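Local coordinates for Oxidored_FMN domain-containing protein ([Pseudomonas] geniculata N1, PDB 6L6J) that is a 6-hydroxypseudooxynicotine amine oxidase (HisD), a flavoprotein that carries FMN, a [4Fe-4S] cluster and bound ADP, at residues 521-526 against 544-549. Sequence-based numbering, arbitrary orientation.
Sequences GSVIVY and AGCKVT
V523 packs on V548 and on C546, just ahead of the strand, and V525 on V548, on one side of a parallel strand pair whose axes approach to 4.8 Å at an angle of 26° between their directions. Four backbone hydrogen bonds fix the register. K547 is bracketed by two of them, its N donating to G521 O and its O accepting from V523 N; T549 is held likewise, its N on V523 O and its O receiving V525 N. The last two bonds, both with N-H...O angles of 165°, are straighter than the first pair, and of the four it is the bond from K547 N to G521 O that is tilted from the carbonyl plane.

The tight side is apolar. V523 has CG1 between its backbone N and carbonyl carbon (chi1 48°), which directs this methyl to C546 CB at 3.6 Å; the same CG1 meets V548 CG2 at 3.9 Å. The other methyl of V548, CG1, touches V525 CG2, likewise at 3.9 Å. Helix 533-542 covers this face, its L541 touching both V525 and V548.

Between the two segments the face of S522, K547, I524 and T549 is looser: the side chains of I524 and T549 come no closer than 4.4 Å, from CG1 to CB. K547 is exposed and leads away to a salt bridge with E580, while S522 OG is hydrogen-bonded to the backbone N of D611. A Schellman motif at G545, with positive phi, ends the helix and turns the chain into strand 547-552. Strand 522-527, helix 533-542 and strand 547-552 thus form a beta-alpha-beta crossover within the OYE-like second alpha/beta domain.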
loop_
_atom_site.group_PDB
_atom_site.type_symbol
_atom_site.label_atom_id
_atom_site.label_comp_id
_atom_site.label_asym_id
_atom_site.label_seq_id
_atom_site.Cartn_x
_atom_site.Cartn_y
_atom_site.Cartn_z
ATOM N N GLY A 521 9.662 0.883 35.141
ATOM C CA GLY A 521 9.228 2.255 35.445
ATOM C C GLY A 521 8.512 2.883 34.267
ATOM O O GLY A 521 8.059 2.136 33.359
ATOM N N SER A 522 8.393 4.213 34.309
ATOM C CA SER A 522 7.696 5.042 33.305
ATOM C C SER A 522 8.705 5.389 32.210
ATOM O O SER A 522 9.909 5.398 32.494
ATOM C CB SER A 522 7.110 6.258 33.945
ATOM O OG SER A 522 8.140 7.033 34.547
ATOM N N VAL A 523 8.230 5.619 30.988
ATOM C CA VAL A 523 9.075 6.074 29.849
ATOM C C VAL A 523 8.203 6.914 28.909
ATOM O O VAL A 523 7.041 6.506 28.606
ATOM C CB VAL A 523 9.771 4.900 29.136
ATOM C CG1 VAL A 523 8.805 3.774 28.829
ATOM C CG2 VAL A 523 10.478 5.339 27.869
ATOM N N ILE A 524 8.747 8.071 28.520
ATOM C CA ILE A 524 8.174 8.977 27.484
ATOM C C ILE A 524 8.870 8.699 26.151
ATOM O O ILE A 524 10.130 8.776 26.091
ATOM C CB ILE A 524 8.300 10.456 27.886
ATOM C CG1 ILE A 524 7.215 10.834 28.900
ATOM C CG2 ILE A 524 8.259 11.336 26.651
ATOM C CD1 ILE A 524 7.397 12.196 29.522
ATOM N N VAL A 525 8.077 8.374 25.133
ATOM C CA VAL A 525 8.555 8.262 23.721
ATOM C C VAL A 525 8.067 9.515 23.025
ATOM O O VAL A 525 6.853 9.736 23.039
ATOM C CB VAL A 525 8.065 6.987 23.010
ATOM C CG1 VAL A 525 8.718 6.810 21.659
ATOM C CG2 VAL A 525 8.308 5.756 23.862
ATOM N N TYR A 526 9.003 10.331 22.544
ATOM C CA TYR A 526 8.735 11.636 21.888
ATOM C C TYR A 526 8.881 11.429 20.386
ATOM O O TYR A 526 9.978 11.013 19.938
ATOM C CB TYR A 526 9.670 12.703 22.448
ATOM C CG TYR A 526 9.386 14.118 22.012
ATOM C CD1 TYR A 526 8.112 14.664 22.087
ATOM C CD2 TYR A 526 10.418 14.940 21.588
ATOM C CE1 TYR A 526 7.878 15.978 21.718
ATOM C CE2 TYR A 526 10.201 16.258 21.227
ATOM C CZ TYR A 526 8.925 16.773 21.283
ATOM O OH TYR A 526 8.723 18.068 20.905
ATOM N N ALA A 544 7.674 -4.895 27.483
ATOM C CA ALA A 544 8.799 -5.200 28.396
ATOM C C ALA A 544 8.365 -4.976 29.854
ATOM O O ALA A 544 9.115 -5.406 30.754
ATOM C CB ALA A 544 10.001 -4.373 28.035
ATOM N N GLY A 545 7.203 -4.341 30.070
ATOM C CA GLY A 545 6.634 -4.041 31.394
ATOM C C GLY A 545 6.772 -2.576 31.782
ATOM O O GLY A 545 6.340 -2.230 32.912
ATOM N N CYS A 546 7.341 -1.721 30.920
ATOM C CA CYS A 546 7.370 -0.244 31.150
ATOM C C CYS A 546 5.962 0.334 30.971
ATOM O O CYS A 546 5.237 -0.145 30.098
ATOM C CB CYS A 546 8.303 0.505 30.209
ATOM S SG CYS A 546 9.964 -0.191 30.106
ATOM N N LYS A 547 5.598 1.314 31.795
ATOM C CA LYS A 547 4.439 2.208 31.560
ATOM C C LYS A 547 4.887 3.258 30.535
ATOM O O LYS A 547 5.757 4.071 30.882
ATOM C CB LYS A 547 3.956 2.827 32.874
ATOM C CG LYS A 547 2.997 4.008 32.738
ATOM C CD LYS A 547 1.589 3.642 32.305
ATOM C CE LYS A 547 0.849 4.804 31.666
ATOM N NZ LYS A 547 -0.595 4.518 31.474
ATOM N N VAL A 548 4.321 3.210 29.319
ATOM C CA VAL A 548 4.675 4.123 28.193
ATOM C C VAL A 548 3.646 5.255 28.080
ATOM O O VAL A 548 2.437 4.952 28.088
ATOM C CB VAL A 548 4.809 3.360 26.857
ATOM C CG1 VAL A 548 5.217 4.290 25.724
ATOM C CG2 VAL A 548 5.799 2.217 26.964
ATOM N N THR A 549 4.131 6.491 27.924
ATOM C CA THR A 549 3.354 7.622 27.360
ATOM C C THR A 549 3.923 7.982 25.976
ATOM O O THR A 549 5.108 8.346 25.884
ATOM C CB THR A 549 3.351 8.837 28.301
ATOM O OG1 THR A 549 2.650 8.516 29.499
ATOM C CG2 THR A 549 2.679 10.059 27.720
#